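Local coordinates for Alpha/beta hydrolase fold-3 domain protein (Sulfolobus islandicus, PDB 5LK6), which probably hydrolyses carboxylic ester bonds, as a thermostable lipase or carboxylesterase of the alpha/beta-hydrolase fold, at residues A[235-240]-A[291-296]; A[91-96]-A[275-280]. All coordinates share one frame; numbering follows the deposited sequence.

In the fold
Both contacts are buried, and their centres lie about 14 Å apart, each 11 to 12 Å from the centre of the chain. Contact 1 sets the inner strand 236-241 of the eight-stranded mixed sheet against the C-terminal helix 285-302; contact 2 sets the start of helix 91-101 against the loop that leads into that same C-terminal helix. Along the chain the segments alternate: 91-96, 235-240, 275-280, 291-296. The two contacts meet directly where I293 CD1 packs against L277 CD2, 3.7 Å away. One apolar layer therefore joins sheet, C-terminal helix and helix 91-101, and contact 2 lies near a probable Ser-His-Asp triad (S151, H274, D244) through S278.

Contact 1: A[235-240]-A[291-296]; sequences PALIIT and SLIGSV
L237 and I239, alternate residues of strand 236-241, turn their CB atoms toward helix 285-302. From its CB, L237 reaches CG, set anti to the backbone N (chi1 176°), and there the side chain forks. Both branches touch the helix. CD2 lies against three residues, with L292 CG 4.2 Å away, I293 CG1 also at 4.2 Å and V296 CG2 a little farther, at 4.4 Å; CD1 lies 4.3 Å from L292 CD2. L292 and V296 are one helical turn apart, linked by the backbone bond from V296 N to L292 O, so the CD2 methyl meets residues from successive turns. The axes of 236-240 and 291-296 run nearly antiparallel, at 176° and 10.5 Å, the usual layering of the alpha/beta-hydrolase fold, in which the C-terminal helix packs on the central sheet. Further along the strand, I239 CD1 sits 3.9 Å from both CD1 and CG1 of I293, and the two isoleucine side chains cross at about a right angle. I293 also lies on I174 and I176 of the adjoining strand, which carries the apolar layer across the sheet. The same helix also meets the second subunit: L292 and V296 pack on its D288, and S295 on its L292.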
loop_
_atom_site.group_PDB
_atom_site.type_symbol
_atom_site.label_atom_id
_atom_site.label_comp_id
_atom_site.label_asym_id
_atom_site.label_seq_id
_atom_site.Cartn_x
_atom_site.Cartn_y
_atom_site.Cartn_z
ATOM N N PRO A 235 14.229 -5.784 7.868
ATOM C CA PRO A 235 12.844 -5.873 7.466
ATOM C C PRO A 235 12.582 -5.094 6.165
ATOM O O PRO A 235 13.236 -4.086 5.898
ATOM C CB PRO A 235 12.087 -5.280 8.677
ATOM C CG PRO A 235 13.090 -5.129 9.760
ATOM C CD PRO A 235 14.402 -4.965 9.084
ATOM N N ALA A 236 11.607 -5.561 5.383
ATOM C CA ALA A 236 11.416 -5.110 4.002
ATOM C C ALA A 236 9.994 -4.648 3.695
ATOM O O ALA A 236 8.981 -5.231 4.167
ATOM C CB ALA A 236 11.761 -6.231 3.050
ATOM N N LEU A 237 9.945 -3.584 2.905
ATOM C CA LEU A 237 8.756 -3.227 2.163
ATOM C C LEU A 237 9.028 -3.517 0.695
ATOM O O LEU A 237 9.929 -2.936 0.113
ATOM C CB LEU A 237 8.420 -1.755 2.326
ATOM C CG LEU A 237 7.245 -1.242 1.507
ATOM C CD1 LEU A 237 5.956 -1.994 1.812
ATOM C CD2 LEU A 237 7.114 0.248 1.766
ATOM N N ILE A 238 8.231 -4.390 0.105
ATOM C CA ILE A 238 8.359 -4.714 -1.310
ATOM C C ILE A 238 7.080 -4.273 -2.022
ATOM O O ILE A 238 6.009 -4.647 -1.603
ATOM C CB ILE A 238 8.658 -6.194 -1.522
ATOM C CG1 ILE A 238 10.004 -6.472 -0.871
ATOM C CG2 ILE A 238 8.758 -6.476 -2.999
ATOM C CD1 ILE A 238 10.414 -7.940 -0.828
ATOM N N ILE A 239 7.232 -3.466 -3.068
ATOM C CA ILE A 239 6.124 -2.975 -3.858
ATOM C C ILE A 239 6.257 -3.565 -5.226
ATOM O O ILE A 239 7.342 -3.609 -5.800
ATOM C CB ILE A 239 6.156 -1.450 -3.994
ATOM C CG1 ILE A 239 5.802 -0.824 -2.676
ATOM C CG2 ILE A 239 5.216 -0.915 -5.086
ATOM C CD1 ILE A 239 6.217 0.632 -2.644
ATOM N N THR A 240 5.111 -3.929 -5.798
ATOM C CA THR A 240 5.066 -4.695 -7.031
ATOM C C THR A 240 3.941 -4.074 -7.867
ATOM O O THR A 240 3.006 -3.366 -7.337
ATOM C CB THR A 240 4.969 -6.150 -6.535
ATOM O OG1 THR A 240 6.169 -6.932 -6.875
ATOM C CG2 THR A 240 3.792 -6.782 -6.868
ATOM N N SER A 291 3.479 7.913 -0.522
ATOM C CA SER A 291 2.888 7.947 0.783
ATOM C C SER A 291 3.148 6.684 1.595
ATOM O O SER A 291 3.542 6.773 2.756
ATOM C CB SER A 291 1.388 8.135 0.656
ATOM O OG SER A 291 1.052 9.445 0.295
ATOM N N LEU A 292 2.962 5.499 1.004
ATOM C CA LEU A 292 3.260 4.230 1.734
ATOM C C LEU A 292 4.696 4.185 2.238
ATOM O O LEU A 292 4.941 3.913 3.399
ATOM C CB LEU A 292 2.961 3.000 0.880
ATOM C CG LEU A 292 3.139 1.613 1.516
ATOM C CD1 LEU A 292 2.233 1.471 2.709
ATOM C CD2 LEU A 292 2.766 0.593 0.480
ATOM N N ILE A 293 5.601 4.540 1.350
ATOM C CA ILE A 293 7.007 4.528 1.612
ATOM C C ILE A 293 7.338 5.490 2.753
ATOM O O ILE A 293 8.042 5.137 3.720
ATOM C CB ILE A 293 7.806 4.856 0.320
ATOM C CG1 ILE A 293 7.687 3.677 -0.652
ATOM C CG2 ILE A 293 9.285 5.104 0.623
ATOM C CD1 ILE A 293 8.106 3.999 -2.071
ATOM N N GLY A 294 6.834 6.704 2.635
ATOM C CA GLY A 294 7.098 7.716 3.644
ATOM C C GLY A 294 6.615 7.320 5.059
ATOM O O GLY A 294 7.360 7.392 6.040
ATOM N N SER A 295 5.384 6.862 5.142
ATOM C CA SER A 295 4.774 6.630 6.423
ATOM C C SER A 295 5.348 5.324 7.039
ATOM O O SER A 295 5.457 5.213 8.254
ATOM C CB SER A 295 3.216 6.717 6.336
ATOM O OG SER A 295 2.657 5.705 5.516
ATOM N N VAL A 296 5.752 4.365 6.229
ATOM C CA VAL A 296 6.469 3.230 6.777
ATOM C C VAL A 296 7.818 3.687 7.353
ATOM O O VAL A 296 8.167 3.303 8.453
ATOM C CB VAL A 296 6.601 2.105 5.735
ATOM C CG1 VAL A 296 7.638 1.071 6.088
ATOM C CG2 VAL A 296 5.285 1.415 5.582
#

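Contact 2: A[91-96]-A[275-280]; sequences DPLCRA and GFLSFF
Across this contact the first turn and a half of helix 91-101 faces a loop whose residues 276-278 have helical backbone angles, and the chains come nearest at L93 and S278, with their CA atoms 6.3 Å apart. L93 carries most of the helix's side of the contact: its CB does not point straight at the loop, but a chi1 of 176° swings CG to the far side from the backbone N and carries the tip to the loop. CD1 then sits 3.9 Å from L277 O and 4.1 Å from L277 CB, while the other branch, CD2, lies 4.5 Å from S278 OG. F280 meets the same helix. Its ring, placed by a chi1 of 66° that sets CG between the backbone N and the carbonyl carbon, brings CE2 to within 4.1 Å of P92 O and CZ to 4.5 Å from A96 CB, meeting the helix obliquely. I290 of helix 285-302 touches both L93 and F280. The helix's polar side turns elsewhere: R95 NE bonds D91 OD2 at 2.9 Å, and D91 also pairs with R61. Between the segments, then, the chemistry is van der Waals contact of methyl and ring with side chains and backbone carbonyls, and P92 O already accepts the helical bond from A96 N.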
loop_
_atom_site.group_PDB
_atom_site.type_symbol
_atom_site.label_atom_id
_atom_site.label_comp_id
_atom_site.label_asym_id
_atom_site.label_seq_id
_atom_site.Cartn_x
_atom_site.Cartn_y
_atom_site.Cartn_z
ATOM N N ASP A 91 15.332 13.491 -9.197
ATOM C CA ASP A 91 15.282 14.516 -8.219
ATOM C C ASP A 91 13.805 14.786 -7.769
ATOM O O ASP A 91 13.549 14.902 -6.566
ATOM C CB ASP A 91 16.033 15.760 -8.761
ATOM C CG ASP A 91 16.101 16.933 -7.738
ATOM O OD1 ASP A 91 17.055 16.974 -6.900
ATOM O OD2 ASP A 91 15.160 17.784 -7.828
ATOM N N PRO A 92 12.850 14.843 -8.715
ATOM C CA PRO A 92 11.467 14.931 -8.270
ATOM C C PRO A 92 10.981 13.795 -7.346
ATOM O O PRO A 92 10.317 14.047 -6.327
ATOM C CB PRO A 92 10.672 14.941 -9.575
ATOM C CG PRO A 92 11.592 15.562 -10.553
ATOM C CD PRO A 92 12.946 15.010 -10.172
ATOM N N LEU A 93 11.325 12.566 -7.670
ATOM C CA LEU A 93 10.914 11.470 -6.818
ATOM C C LEU A 93 11.594 11.533 -5.449
ATOM O O LEU A 93 10.962 11.253 -4.437
ATOM C CB LEU A 93 11.216 10.148 -7.521
ATOM C CG LEU A 93 10.950 8.860 -6.760
ATOM C CD1 LEU A 93 9.504 8.728 -6.351
ATOM C CD2 LEU A 93 11.364 7.694 -7.644
ATOM N N CYS A 94 12.884 11.856 -5.430
ATOM C CA CYS A 94 13.644 11.775 -4.202
ATOM C C CYS A 94 13.176 12.870 -3.294
ATOM O O CYS A 94 13.080 12.665 -2.105
ATOM C CB CYS A 94 15.133 11.907 -4.431
ATOM S SG CYS A 94 15.876 10.371 -5.006
ATOM N N ARG A 95 12.854 14.016 -3.879
ATOM C CA ARG A 95 12.245 15.117 -3.118
ATOM C C ARG A 95 10.959 14.700 -2.484
ATOM O O ARG A 95 10.747 14.987 -1.339
ATOM C CB ARG A 95 11.976 16.343 -4.002
ATOM C CG ARG A 95 13.214 17.191 -4.261
ATOM C CD ARG A 95 12.924 18.196 -5.369
ATOM N NE ARG A 95 14.079 19.082 -5.514
ATOM C CZ ARG A 95 14.372 20.110 -4.714
ATOM N NH1 ARG A 95 13.590 20.476 -3.702
ATOM N NH2 ARG A 95 15.481 20.778 -4.944
ATOM N N ALA A 96 10.110 14.018 -3.255
ATOM C CA ALA A 96 8.802 13.567 -2.802
ATOM C C ALA A 96 8.910 12.517 -1.718
ATOM O O ALA A 96 8.134 12.524 -0.772
ATOM C CB ALA A 96 7.977 13.043 -3.960
ATOM N N GLY A 275 7.595 1.091 -13.124
ATOM C CA GLY A 275 8.116 2.471 -13.164
ATOM C C GLY A 275 7.131 3.573 -12.773
ATOM O O GLY A 275 7.469 4.744 -12.887
ATOM N N PHE A 276 5.943 3.211 -12.305
ATOM C CA PHE A 276 4.889 4.165 -12.062
ATOM C C PHE A 276 5.195 5.282 -11.022
ATOM O O PHE A 276 4.602 6.340 -11.110
ATOM C CB PHE A 276 3.515 3.466 -11.778
ATOM C CG PHE A 276 3.376 2.818 -10.409
ATOM C CD1 PHE A 276 3.927 1.578 -10.136
ATOM C CD2 PHE A 276 2.607 3.418 -9.423
ATOM C CE1 PHE A 276 3.787 0.985 -8.909
ATOM C CE2 PHE A 276 2.466 2.831 -8.166
ATOM C CZ PHE A 276 3.068 1.606 -7.909
ATOM N N LEU A 277 6.088 5.056 -10.050
ATOM C CA LEU A 277 6.478 6.125 -9.122
ATOM C C LEU A 277 7.216 7.291 -9.829
ATOM O O LEU A 277 7.088 8.419 -9.401
ATOM C CB LEU A 277 7.350 5.614 -7.961
ATOM C CG LEU A 277 6.587 4.964 -6.804
ATOM C CD1 LEU A 277 6.065 3.586 -7.183
ATOM C CD2 LEU A 277 7.478 4.898 -5.557
ATOM N N SER A 278 7.985 7.004 -10.890
ATOM C CA SER A 278 8.707 8.051 -11.602
ATOM C C SER A 278 7.708 9.010 -12.304
ATOM O O SER A 278 8.049 10.174 -12.598
ATOM C CB SER A 278 9.731 7.453 -12.596
ATOM O OG SER A 278 10.745 6.679 -11.971
ATOM N N PHE A 279 6.479 8.527 -12.544
ATOM C CA PHE A 279 5.465 9.271 -13.283
ATOM C C PHE A 279 4.255 9.512 -12.432
ATOM O O PHE A 279 3.106 9.530 -12.929
ATOM C CB PHE A 279 5.127 8.547 -14.575
ATOM C CG PHE A 279 6.332 8.097 -15.273
ATOM C CD1 PHE A 279 7.241 9.011 -15.691
ATOM C CD2 PHE A 279 6.642 6.733 -15.386
ATOM C CE1 PHE A 279 8.442 8.581 -16.288
ATOM C CE2 PHE A 279 7.817 6.297 -15.990
ATOM C CZ PHE A 279 8.722 7.227 -16.442
ATOM N N PHE A 280 4.526 9.807 -11.165
ATOM C CA PHE A 280 3.453 10.062 -10.200
ATOM C C PHE A 280 2.465 11.176 -10.572
ATOM O O PHE A 280 1.333 11.070 -10.184
ATOM C CB PHE A 280 3.988 10.240 -8.768
ATOM C CG PHE A 280 4.847 11.476 -8.556
ATOM C CD1 PHE A 280 4.260 12.715 -8.305
ATOM C CD2 PHE A 280 6.238 11.384 -8.536
ATOM C CE1 PHE A 280 5.061 13.842 -8.083
ATOM C CE2 PHE A 280 7.036 12.489 -8.321
ATOM C CZ PHE A 280 6.450 13.725 -8.103
#